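Local coordinates for putative flavoprotein decarboxylase (Streptomyces olivoviridis, PDB 6JLS), which binds flavin mononucleotide and acts as an FMN-dependent cysteine decarboxylase in the biosynthesis of thioviridamide, at residues A[45-56]-A[64-75]; A[95-106]-A[125-135]. One frame throughout, in Å; residues are numbered along the deposited sequence.

Interaction 1. Residues A[45-56]-A[64-75]; sequences GRLHVALTPSAQ and LRPFVNGSVLTD. With FMN (flavin mononucleotide), chain B.
Val49 and Ala50 pair in parallel with Val72 and Leu73, their CA atoms 4.8 and 4.5 Å apart, and Val49 bonds to 64-75 through both of its backbone polar atoms: its N donates to Ser71 O, and its O accepts from Leu73 N at 2.7 Å. The next bond, from Leu51 N to Leu73 O, ends the paired part. Ahead of it, side chains do much of the joining, beside a weak backbone bond from Gly70 N to Leu47 O. The Asn69 amide is clamped at both ends, ND2 giving to Gly45 O at 2.7 Å while OD1 accepts from Leu47 N at 3.0 Å. With chi1 at 64°, Asn69 has CG wedged between its own N and C, which brings the amide across to the start of strand 46-51. Ser71 N meets His48 ND1 at 3.1 Å, in the ring plane and almost straight (173°), so this ring nitrogen is the acceptor. The pairing closes the beta-alpha-beta unit of strand 46-51, helix 61-64 and strand 72-73 in a Rossmann-like parallel sheet. On the Val49 face, Val49 CG2 packs against Val68 CG2, and Leu51 CD1 meets Leu64 CD1 tip to tip at 3.7 Å. Past the strand, Thr52 OG1 hydrogen-bonds O3P of the FMN phosphate and accepts from Ala55 N, an ST motif.

Interaction 2. Residues A[95-106]-A[125-135]; sequences AVVVAPATAATL and AECPVILAPVM. With FMN (flavin mononucleotide), chain B.
Val96, which has more surface buried here than any other residue of the pair, sets its CG2 against Cys127 SG at 3.6 Å and also touches Ala125 CB. A chi1 of 174° turns that methyl away from the carbonyl carbon and beside its own N, toward the chain entering the neighbouring strand. The two strands are inner members of the Rossmann-like parallel sheet of this flavoprotein: the axes of 95-98 and 129-133 run 9° from parallel and approach to 4.8 Å. Backbone bonds alternate regularly from Val96 N to Pro128 O as far as Ala132 N to Val98 O. A beta bulge then shifts the register by one residue, at the corner of Ala99 and the cis-bonded Pro100. Beyond it, Ala101 N still reaches Ala132 O, but from 42° out of the carbonyl plane.

Leu106, on the first turn of helix 103-110, also has a large buried area. Its CD1 touches both Met135 CE (3.5 Å) and Pro133 CB (3.6 Å), and its side chain crosses the proline's at about a right angle, while CD2 slides past Leu131 CD1. Leu152 of helix 143-154 touches both leucines. Leu131 CD2, for its part, lies alongside Val98, 3.6 Å from CB.

The ends of both strands face FMN. Thr102 is the N-cap of the helix, its OG1 accepting from Thr105 N, and Thr105 OG1 gives to phosphate O1P, an anion that the helix start would probably help stabilise. Val134 and Ala103 grip the pyrimidine edge of the flavin: Ala103 N donates to O2 at 2.6 Å, and flavin N3 donates to Val134 O at 2.7 Å in a nearly straight bond.

Interaction 1 closes before interaction 2 opens along the chain, and their centres lie 15 Å apart in one six-stranded parallel sheet. The order 72-73, 46-51, 18-23, 95-101, 129-133, 158-159 places interaction 1 at one margin and interaction 2 on the other side of strand 18-23, which hydrogen-bonds to both 46-51 and 95-101. Helix 117-124 packs on side chains of both contacts. They meet directly where Thr52 CG2 lies 4.0 Å from Thr105 OG1, beside the FMN phosphate. The C-terminal strand ends thus converge on one cofactor: 45-56 serves the phosphate, and 95-106 with 125-135 the phosphate and flavin ring, with Gly25, Ser26 and Cys114 O of a neighbouring subunit adding further bonds.

Interaction 1. Residues A[45-56]-A[64-75]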
loop_
_atom_site.group_PDB
_atom_site.type_symbol
_atom_site.label_atom_id
_atom_site.label_comp_id
_atom_site.label_asym_id
_atom_site.label_seq_id
_atom_site.Cartn_x
_atom_site.Cartn_y
_atom_site.Cartn_z
ATOM N N GLY A 45 15.083 22.372 32.932
ATOM C CA GLY A 45 16.279 21.654 32.545
ATOM C C GLY A 45 16.045 20.587 31.499
ATOM O O GLY A 45 16.696 20.601 30.454
ATOM N N ARG A 46 15.143 19.644 31.773
ATOM C CA ARG A 46 14.720 18.639 30.809
ATOM C C ARG A 46 13.241 18.819 30.542
ATOM O O ARG A 46 12.443 18.904 31.480
ATOM C CB ARG A 46 14.953 17.218 31.304
ATOM C CG ARG A 46 16.368 16.784 31.265
ATOM C CD ARG A 46 16.554 15.642 30.301
ATOM N NE ARG A 46 17.976 15.406 30.087
ATOM C CZ ARG A 46 18.681 15.980 29.117
ATOM N NH1 ARG A 46 18.092 16.806 28.267
ATOM N NH2 ARG A 46 19.974 15.722 28.991
ATOM N N LEU A 47 12.875 18.852 29.269
ATOM C CA LEU A 47 11.484 18.912 28.860
ATOM C C LEU A 47 11.186 17.692 28.011
ATOM O O LEU A 47 11.935 17.396 27.077
ATOM C CB LEU A 47 11.203 20.186 28.076
ATOM C CG LEU A 47 9.768 20.397 27.619
ATOM C CD1 LEU A 47 8.846 20.498 28.827
ATOM C CD2 LEU A 47 9.730 21.659 26.776
ATOM N N HIS A 48 10.118 16.968 28.356
ATOM C CA HIS A 48 9.578 15.899 27.521
ATOM C C HIS A 48 8.153 16.231 27.100
ATOM O O HIS A 48 7.412 16.899 27.830
ATOM C CB HIS A 48 9.556 14.561 28.247
ATOM C CG HIS A 48 10.882 14.129 28.774
ATOM N ND1 HIS A 48 11.909 13.709 27.955
ATOM C CD2 HIS A 48 11.338 14.012 30.042
ATOM C CE1 HIS A 48 12.944 13.365 28.696
ATOM N NE2 HIS A 48 12.623 13.538 29.966
ATOM N N VAL A 49 7.752 15.725 25.937
ATOM C CA VAL A 49 6.404 15.929 25.421
ATOM C C VAL A 49 5.871 14.597 24.926
ATOM O O VAL A 49 6.587 13.853 24.245
ATOM C CB VAL A 49 6.359 16.973 24.289
ATOM C CG1 VAL A 49 4.935 17.137 23.784
ATOM C CG2 VAL A 49 6.883 18.298 24.785
ATOM N N ALA A 50 4.627 14.290 25.293
ATOM C CA ALA A 50 3.930 13.099 24.833
ATOM C C ALA A 50 2.584 13.518 24.268
ATOM O O ALA A 50 1.957 14.461 24.774
ATOM C CB ALA A 50 3.718 12.098 25.970
ATOM N N LEU A 51 2.139 12.814 23.222
ATOM C CA LEU A 51 0.916 13.146 22.501
ATOM C C LEU A 51 -0.009 11.938 22.477
ATOM O O LEU A 51 0.446 10.799 22.328
ATOM C CB LEU A 51 1.210 13.591 21.037
ATOM C CG LEU A 51 1.925 14.920 20.747
ATOM C CD1 LEU A 51 3.326 14.943 21.316
ATOM C CD2 LEU A 51 1.999 15.166 19.250
ATOM N N THR A 52 -1.296 12.183 22.630
ATOM C CA THR A 52 -2.253 11.144 22.319
ATOM C C THR A 52 -2.396 11.034 20.806
ATOM O O THR A 52 -2.082 11.980 20.073
ATOM C CB THR A 52 -3.615 11.463 22.930
ATOM O OG1 THR A 52 -4.224 12.508 22.164
ATOM C CG2 THR A 52 -3.491 11.876 24.405
ATOM N N PRO A 53 -2.881 9.898 20.304
ATOM C CA PRO A 53 -3.154 9.822 18.855
ATOM C C PRO A 53 -4.033 10.963 18.341
ATOM O O PRO A 53 -3.673 11.590 17.337
ATOM C CB PRO A 53 -3.826 8.451 18.698
ATOM C CG PRO A 53 -3.238 7.635 19.818
ATOM C CD PRO A 53 -3.068 8.603 20.978
ATOM N N SER A 54 -5.153 11.286 19.013
ATOM C CA SER A 54 -5.994 12.383 18.526
ATOM C C SER A 54 -5.267 13.722 18.544
ATOM O O SER A 54 -5.541 14.583 17.700
ATOM C CB SER A 54 -7.280 12.493 19.339
ATOM O OG SER A 54 -8.082 11.342 19.160
ATOM N N ALA A 55 -4.353 13.929 19.494
ATOM C CA ALA A 55 -3.614 15.183 19.527
ATOM C C ALA A 55 -2.796 15.401 18.260
ATOM O O ALA A 55 -2.538 16.556 17.891
ATOM C CB ALA A 55 -2.700 15.220 20.751
ATOM N N GLN A 56 -2.386 14.326 17.583
ATOM C CA GLN A 56 -1.560 14.449 16.387
ATOM C C GLN A 56 -2.316 14.994 15.182
ATOM O O GLN A 56 -1.677 15.321 14.173
ATOM C CB GLN A 56 -0.927 13.099 16.035
ATOM C CG GLN A 56 0.009 12.630 17.125
ATOM C CD GLN A 56 0.656 11.311 16.820
ATOM O OE1 GLN A 56 0.346 10.287 17.447
ATOM N NE2 GLN A 56 1.579 11.320 15.867
ATOM N N LEU A 64 7.252 20.374 17.619
ATOM C CA LEU A 64 7.688 20.338 19.015
ATOM C C LEU A 64 9.185 20.107 19.172
ATOM O O LEU A 64 9.811 20.707 20.054
ATOM C CB LEU A 64 6.940 19.239 19.785
ATOM C CG LEU A 64 5.440 19.498 19.950
ATOM C CD1 LEU A 64 4.691 18.187 20.147
ATOM C CD2 LEU A 64 5.176 20.468 21.100
ATOM N N ARG A 65 9.769 19.254 18.329
ATOM C CA ARG A 65 11.155 18.850 18.528
ATOM C C ARG A 65 12.124 20.018 18.669
ATOM O O ARG A 65 13.022 19.922 19.527
ATOM C CB ARG A 65 11.575 17.901 17.399
ATOM C CG ARG A 65 11.451 16.443 17.803
ATOM C CD ARG A 65 11.250 15.527 16.618
ATOM N NE ARG A 65 10.825 14.192 17.034
ATOM C CZ ARG A 65 10.253 13.310 16.221
ATOM N NH1 ARG A 65 10.035 13.626 14.949
ATOM N NH2 ARG A 65 9.893 12.119 16.680
ATOM N N PRO A 66 12.013 21.125 17.914
ATOM C CA PRO A 66 13.012 22.198 18.059
ATOM C C PRO A 66 13.021 22.842 19.428
ATOM O O PRO A 66 14.016 23.489 19.777
ATOM C CB PRO A 66 12.614 23.211 16.969
ATOM C CG PRO A 66 11.805 22.437 15.992
ATOM C CD PRO A 66 11.075 21.418 16.809
ATOM N N PHE A 67 11.962 22.687 20.215
ATOM C CA PHE A 67 11.865 23.325 21.522
ATOM C C PHE A 67 12.026 22.355 22.677
ATOM O O PHE A 67 11.972 22.778 23.837
ATOM C CB PHE A 67 10.525 24.055 21.643
ATOM C CG PHE A 67 10.264 24.992 20.506
ATOM C CD1 PHE A 67 9.379 24.653 19.500
ATOM C CD2 PHE A 67 10.939 26.196 20.423
ATOM C CE1 PHE A 67 9.150 25.509 18.443
ATOM C CE2 PHE A 67 10.714 27.057 19.376
ATOM C CZ PHE A 67 9.818 26.711 18.378
ATOM N N VAL A 68 12.244 21.077 22.385
ATOM C CA VAL A 68 12.187 19.999 23.361
ATOM C C VAL A 68 13.548 19.316 23.371
ATOM O O VAL A 68 13.923 18.652 22.393
ATOM C CB VAL A 68 11.070 18.997 23.027
ATOM C CG1 VAL A 68 11.164 17.762 23.912
ATOM C CG2 VAL A 68 9.706 19.673 23.144
ATOM N N ASN A 69 14.289 19.480 24.471
ATOM C CA ASN A 69 15.601 18.854 24.607
ATOM C C ASN A 69 15.530 17.422 25.124
ATOM O O ASN A 69 16.564 16.749 25.179
ATOM C CB ASN A 69 16.494 19.685 25.529
ATOM C CG ASN A 69 15.964 19.752 26.940
ATOM O OD1 ASN A 69 14.762 19.860 27.156
ATOM N ND2 ASN A 69 16.860 19.685 27.909
ATOM N N GLY A 70 14.354 16.946 25.507
ATOM C CA GLY A 70 14.121 15.546 25.828
ATOM C C GLY A 70 13.494 14.814 24.662
ATOM O O GLY A 70 13.820 15.066 23.498
ATOM N N SER A 71 12.565 13.916 24.966
ATOM C CA SER A 71 11.901 13.123 23.946
ATOM C C SER A 71 10.544 13.716 23.594
ATOM O O SER A 71 9.879 14.331 24.430
ATOM C CB SER A 71 11.703 11.684 24.416
ATOM O OG SER A 71 12.930 11.092 24.795
ATOM N N VAL A 72 10.135 13.509 22.350
ATOM C CA VAL A 72 8.772 13.767 21.904
ATOM C C VAL A 72 8.192 12.407 21.569
ATOM O O VAL A 72 8.643 11.755 20.619
ATOM C CB VAL A 72 8.717 14.701 20.686
ATOM C CG1 VAL A 72 7.278 14.892 20.241
ATOM C CG2 VAL A 72 9.375 16.050 20.980
ATOM N N LEU A 73 7.213 11.970 22.352
ATOM C CA LEU A 73 6.750 10.590 22.336
ATOM C C LEU A 73 5.342 10.517 21.783
ATOM O O LEU A 73 4.451 11.263 22.212
ATOM C CB LEU A 73 6.771 9.975 23.736
ATOM C CG LEU A 73 8.091 9.994 24.501
ATOM C CD1 LEU A 73 8.173 11.244 25.358
ATOM C CD2 LEU A 73 8.236 8.756 25.360
ATOM N N THR A 74 5.147 9.616 20.837
ATOM C CA THR A 74 3.823 9.190 20.437
ATOM C C THR A 74 3.719 7.685 20.618
ATOM O O THR A 74 4.709 6.986 20.856
ATOM C CB THR A 74 3.543 9.567 18.990
ATOM O OG1 THR A 74 4.431 8.820 18.161
ATOM C CG2 THR A 74 3.788 11.055 18.793
ATOM N N ASP A 75 2.495 7.191 20.497
ATOM C CA ASP A 75 2.276 5.755 20.592
ATOM C C ASP A 75 3.094 4.983 19.550
ATOM O O ASP A 75 3.634 3.912 19.856
ATOM C CB ASP A 75 0.779 5.471 20.481
ATOM C CG ASP A 75 0.042 5.758 21.794
ATOM O OD1 ASP A 75 -0.324 6.916 22.061
ATOM O OD2 ASP A 75 -0.143 4.822 22.594
HETATM N N1 FMN B . -12.571 17.042 23.206
HETATM C C2 FMN B . -12.347 17.660 24.416
HETATM O O2 FMN B . -12.502 17.025 25.456
HETATM N N3 FMN B . -11.963 18.984 24.459
HETATM C C4 FMN B . -11.794 19.702 23.292
HETATM O O4 FMN B . -11.448 20.885 23.324
HETATM C C4A FMN B . -12.018 19.077 22.072
HETATM N N5 FMN B . -11.850 19.785 20.897
HETATM C C5A FMN B . -12.074 19.177 19.680
HETATM C C6 FMN B . -11.903 19.917 18.517
HETATM C C7 FMN B . -12.119 19.319 17.276
HETATM C C7M FMN B . -11.928 20.143 16.028
HETATM C C8 FMN B . -12.511 17.967 17.203
HETATM C C8M FMN B . -12.743 17.315 15.866
HETATM C C9 FMN B . -12.683 17.229 18.382
HETATM C C9A FMN B . -12.465 17.837 19.623
HETATM N N10 FMN B . -12.632 17.126 20.805
HETATM C C10 FMN B . -12.407 17.742 22.026
HETATM C "C1'" FMN B . -13.031 15.679 20.767
HETATM C "C2'" FMN B . -11.775 14.822 20.995
HETATM O "O2'" FMN B . -10.809 15.002 19.973
HETATM C "C3'" FMN B . -12.118 13.343 21.110
HETATM O "O3'" FMN B . -12.825 13.146 22.311
HETATM C "C4'" FMN B . -10.833 12.516 21.084
HETATM O "O4'" FMN B . -11.064 11.121 20.981
HETATM C "C5'" FMN B . -9.979 12.798 22.312
HETATM O "O5'" FMN B . -8.895 11.903 22.228
HETATM P P FMN B . -7.708 11.925 23.299
HETATM O O1P FMN B . -8.248 12.409 24.633
HETATM O O2P FMN B . -7.177 10.518 23.468
HETATM O O3P FMN B . -6.629 12.872 22.840
HETATM O O HOH W 1 0.307 9.039 20.343
HETATM O O HOH W 2 -0.442 8.744 23.845
HETATM O O HOH W 3 3.813 9.200 15.465
#

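Interaction 2. Residues A[95-106]-A[125-135]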
loop_
_atom_site.group_PDB
_atom_site.type_symbol
_atom_site.label_atom_id
_atom_site.label_comp_id
_atom_site.label_asym_id
_atom_site.label_seq_id
_atom_site.Cartn_x
_atom_site.Cartn_y
_atom_site.Cartn_z
ATOM N N ALA A 95 7.491 16.811 37.425
ATOM C CA ALA A 95 6.079 17.122 37.290
ATOM C C ALA A 95 5.631 16.665 35.916
ATOM O O ALA A 95 6.420 16.662 34.966
ATOM C CB ALA A 95 5.796 18.615 37.474
ATOM N N VAL A 96 4.360 16.284 35.828
ATOM C CA VAL A 96 3.703 15.886 34.590
ATOM C C VAL A 96 2.482 16.774 34.429
ATOM O O VAL A 96 1.645 16.834 35.333
ATOM C CB VAL A 96 3.292 14.402 34.630
ATOM C CG1 VAL A 96 2.464 14.019 33.395
ATOM C CG2 VAL A 96 4.512 13.506 34.805
ATOM N N VAL A 97 2.381 17.465 33.292
ATOM C CA VAL A 97 1.256 18.353 32.994
ATOM C C VAL A 97 0.496 17.805 31.792
ATOM O O VAL A 97 1.102 17.497 30.760
ATOM C CB VAL A 97 1.722 19.791 32.709
ATOM C CG1 VAL A 97 0.523 20.705 32.483
ATOM C CG2 VAL A 97 2.573 20.298 33.835
ATOM N N VAL A 98 -0.823 17.680 31.921
ATOM C CA VAL A 98 -1.686 17.357 30.789
ATOM C C VAL A 98 -2.502 18.608 30.490
ATOM O O VAL A 98 -3.394 18.998 31.263
ATOM C CB VAL A 98 -2.582 16.141 31.050
ATOM C CG1 VAL A 98 -3.375 15.780 29.783
ATOM C CG2 VAL A 98 -1.746 14.957 31.496
ATOM N N ALA A 99 -2.185 19.244 29.366
ATOM C CA ALA A 99 -2.716 20.557 29.031
ATOM C C ALA A 99 -2.594 20.784 27.528
ATOM O O ALA A 99 -1.489 21.011 27.017
ATOM C CB ALA A 99 -1.973 21.641 29.805
ATOM N N PRO A 100 -3.702 20.725 26.781
ATOM C CA PRO A 100 -5.048 20.497 27.317
ATOM C C PRO A 100 -5.329 19.036 27.653
ATOM O O PRO A 100 -4.709 18.141 27.082
ATOM C CB PRO A 100 -5.947 20.969 26.182
ATOM C CG PRO A 100 -5.136 20.678 24.929
ATOM C CD PRO A 100 -3.698 20.903 25.319
ATOM N N ALA A 101 -6.260 18.805 28.573
ATOM C CA ALA A 101 -6.764 17.468 28.889
ATOM C C ALA A 101 -8.204 17.389 28.401
ATOM O O ALA A 101 -9.078 18.091 28.922
ATOM C CB ALA A 101 -6.676 17.181 30.391
ATOM N N THR A 102 -8.445 16.554 27.394
ATOM C CA THR A 102 -9.785 16.376 26.861
ATOM C C THR A 102 -10.679 15.639 27.855
ATOM O O THR A 102 -10.218 15.020 28.816
ATOM C CB THR A 102 -9.758 15.552 25.583
ATOM O OG1 THR A 102 -9.174 14.286 25.903
ATOM C CG2 THR A 102 -8.981 16.285 24.445
ATOM N N ALA A 103 -11.984 15.670 27.578
ATOM C CA ALA A 103 -12.918 14.859 28.352
ATOM C C ALA A 103 -12.531 13.388 28.290
ATOM O O ALA A 103 -12.566 12.684 29.309
ATOM C CB ALA A 103 -14.346 15.058 27.838
ATOM N N ALA A 104 -12.112 12.924 27.103
ATOM C CA ALA A 104 -11.813 11.511 26.910
ATOM C C ALA A 104 -10.610 11.105 27.737
ATOM O O ALA A 104 -10.632 10.072 28.415
ATOM C CB ALA A 104 -11.581 11.202 25.427
ATOM N N THR A 105 -9.557 11.921 27.710
ATOM C CA THR A 105 -8.357 11.609 28.479
ATOM C C THR A 105 -8.610 11.699 29.986
ATOM O O THR A 105 -8.165 10.828 30.748
ATOM C CB THR A 105 -7.223 12.534 28.042
ATOM O OG1 THR A 105 -6.767 12.101 26.762
ATOM C CG2 THR A 105 -6.056 12.474 29.014
ATOM N N LEU A 106 -9.312 12.744 30.432
ATOM C CA LEU A 106 -9.729 12.828 31.829
ATOM C C LEU A 106 -10.563 11.612 32.230
ATOM O O LEU A 106 -10.375 11.043 33.317
ATOM C CB LEU A 106 -10.525 14.116 32.042
ATOM C CG LEU A 106 -9.789 15.434 31.822
ATOM C CD1 LEU A 106 -10.787 16.573 31.762
ATOM C CD2 LEU A 106 -8.782 15.671 32.940
ATOM N N ALA A 125 3.328 7.992 37.011
ATOM C CA ALA A 125 4.061 9.080 37.627
ATOM C C ALA A 125 3.790 9.131 39.123
ATOM O O ALA A 125 2.655 8.947 39.577
ATOM C CB ALA A 125 3.680 10.412 36.979
ATOM N N GLU A 126 4.851 9.386 39.885
ATOM C CA GLU A 126 4.764 9.593 41.322
ATOM C C GLU A 126 5.036 11.038 41.716
ATOM O O GLU A 126 4.894 11.394 42.894
ATOM C CB GLU A 126 5.727 8.645 42.033
ATOM C CG GLU A 126 5.274 7.203 41.950
ATOM C CD GLU A 126 6.150 6.280 42.752
ATOM O OE1 GLU A 126 7.363 6.220 42.465
ATOM O OE2 GLU A 126 5.631 5.630 43.682
ATOM N N CYS A 127 5.392 11.877 40.752
ATOM C CA CYS A 127 5.553 13.307 40.934
ATOM C C CYS A 127 4.195 14.002 40.892
ATOM O O CYS A 127 3.185 13.393 40.528
ATOM C CB CYS A 127 6.465 13.841 39.832
ATOM S SG CYS A 127 5.823 13.475 38.176
ATOM N N PRO A 128 4.140 15.289 41.246
ATOM C CA PRO A 128 2.908 16.067 41.037
ATOM C C PRO A 128 2.404 15.976 39.603
ATOM O O PRO A 128 3.179 16.012 38.642
ATOM C CB PRO A 128 3.334 17.499 41.377
ATOM C CG PRO A 128 4.471 17.343 42.291
ATOM C CD PRO A 128 5.174 16.074 41.944
ATOM N N VAL A 129 1.083 15.875 39.468
ATOM C CA VAL A 129 0.406 15.821 38.177
ATOM C C VAL A 129 -0.600 16.961 38.113
ATOM O O VAL A 129 -1.524 17.029 38.928
ATOM C CB VAL A 129 -0.294 14.474 37.950
ATOM C CG1 VAL A 129 -1.119 14.532 36.687
ATOM C CG2 VAL A 129 0.719 13.358 37.867
ATOM N N ILE A 130 -0.436 17.840 37.135
ATOM C CA ILE A 130 -1.345 18.957 36.926
ATOM C C ILE A 130 -2.123 18.722 35.628
ATOM O O ILE A 130 -1.527 18.441 34.581
ATOM C CB ILE A 130 -0.599 20.297 36.896
ATOM C CG1 ILE A 130 -0.055 20.642 38.291
ATOM C CG2 ILE A 130 -1.553 21.395 36.490
ATOM C CD1 ILE A 130 1.158 19.854 38.760
ATOM N N LEU A 131 -3.448 18.836 35.699
ATOM C CA LEU A 131 -4.336 18.619 34.566
ATOM C C LEU A 131 -5.119 19.892 34.267
ATOM O O LEU A 131 -5.658 20.526 35.182
ATOM C CB LEU A 131 -5.313 17.482 34.857
ATOM C CG LEU A 131 -4.744 16.164 35.380
ATOM C CD1 LEU A 131 -5.874 15.262 35.788
ATOM C CD2 LEU A 131 -3.903 15.495 34.313
ATOM N N ALA A 132 -5.192 20.261 32.981
ATOM C CA ALA A 132 -5.933 21.443 32.526
ATOM C C ALA A 132 -7.078 21.000 31.613
ATOM O O ALA A 132 -6.893 20.875 30.387
ATOM C CB ALA A 132 -5.008 22.425 31.810
ATOM N N PRO A 133 -8.271 20.745 32.168
ATOM C CA PRO A 133 -9.403 20.346 31.319
ATOM C C PRO A 133 -9.741 21.430 30.310
ATOM O O PRO A 133 -9.695 22.627 30.605
ATOM C CB PRO A 133 -10.555 20.149 32.317
ATOM C CG PRO A 133 -9.910 20.006 33.648
ATOM C CD PRO A 133 -8.652 20.832 33.584
ATOM N N VAL A 134 -10.072 20.995 29.100
ATOM C CA VAL A 134 -10.565 21.885 28.058
ATOM C C VAL A 134 -11.677 21.138 27.345
ATOM O O VAL A 134 -11.460 20.026 26.846
ATOM C CB VAL A 134 -9.466 22.303 27.060
ATOM C CG1 VAL A 134 -10.044 23.174 25.962
ATOM C CG2 VAL A 134 -8.345 23.026 27.763
ATOM N N MET A 135 -12.864 21.731 27.311
ATOM C CA MET A 135 -13.990 21.158 26.588
ATOM C C MET A 135 -15.093 22.205 26.556
ATOM O O MET A 135 -15.045 23.202 27.289
ATOM C CB MET A 135 -14.479 19.855 27.237
ATOM C CG MET A 135 -14.946 20.040 28.682
ATOM S SD MET A 135 -15.107 18.521 29.639
ATOM C CE MET A 135 -13.373 18.142 29.924
HETATM N N1 FMN B . -12.571 17.042 23.206
HETATM C C2 FMN B . -12.347 17.660 24.416
HETATM O O2 FMN B . -12.502 17.025 25.456
HETATM N N3 FMN B . -11.963 18.984 24.459
HETATM C C4 FMN B . -11.794 19.702 23.292
HETATM O O4 FMN B . -11.448 20.885 23.324
HETATM C C4A FMN B . -12.018 19.077 22.072
HETATM N N5 FMN B . -11.850 19.785 20.897
HETATM C C5A FMN B . -12.074 19.177 19.680
HETATM C C6 FMN B . -11.903 19.917 18.517
HETATM C C7 FMN B . -12.119 19.319 17.276
HETATM C C7M FMN B . -11.928 20.143 16.028
HETATM C C8 FMN B . -12.511 17.967 17.203
HETATM C C8M FMN B . -12.743 17.315 15.866
HETATM C C9 FMN B . -12.683 17.229 18.382
HETATM C C9A FMN B . -12.465 17.837 19.623
HETATM N N10 FMN B . -12.632 17.126 20.805
HETATM C C10 FMN B . -12.407 17.742 22.026
HETATM C "C1'" FMN B . -13.031 15.679 20.767
HETATM C "C2'" FMN B . -11.775 14.822 20.995
HETATM O "O2'" FMN B . -10.809 15.002 19.973
HETATM C "C3'" FMN B . -12.118 13.343 21.110
HETATM O "O3'" FMN B . -12.825 13.146 22.311
HETATM C "C4'" FMN B . -10.833 12.516 21.084
HETATM O "O4'" FMN B . -11.064 11.121 20.981
HETATM C "C5'" FMN B . -9.979 12.798 22.312
HETATM O "O5'" FMN B . -8.895 11.903 22.228
HETATM P P FMN B . -7.708 11.925 23.299
HETATM O O1P FMN B . -8.248 12.409 24.633
HETATM O O2P FMN B . -7.177 10.518 23.468
HETATM O O3P FMN B . -6.629 12.872 22.840
#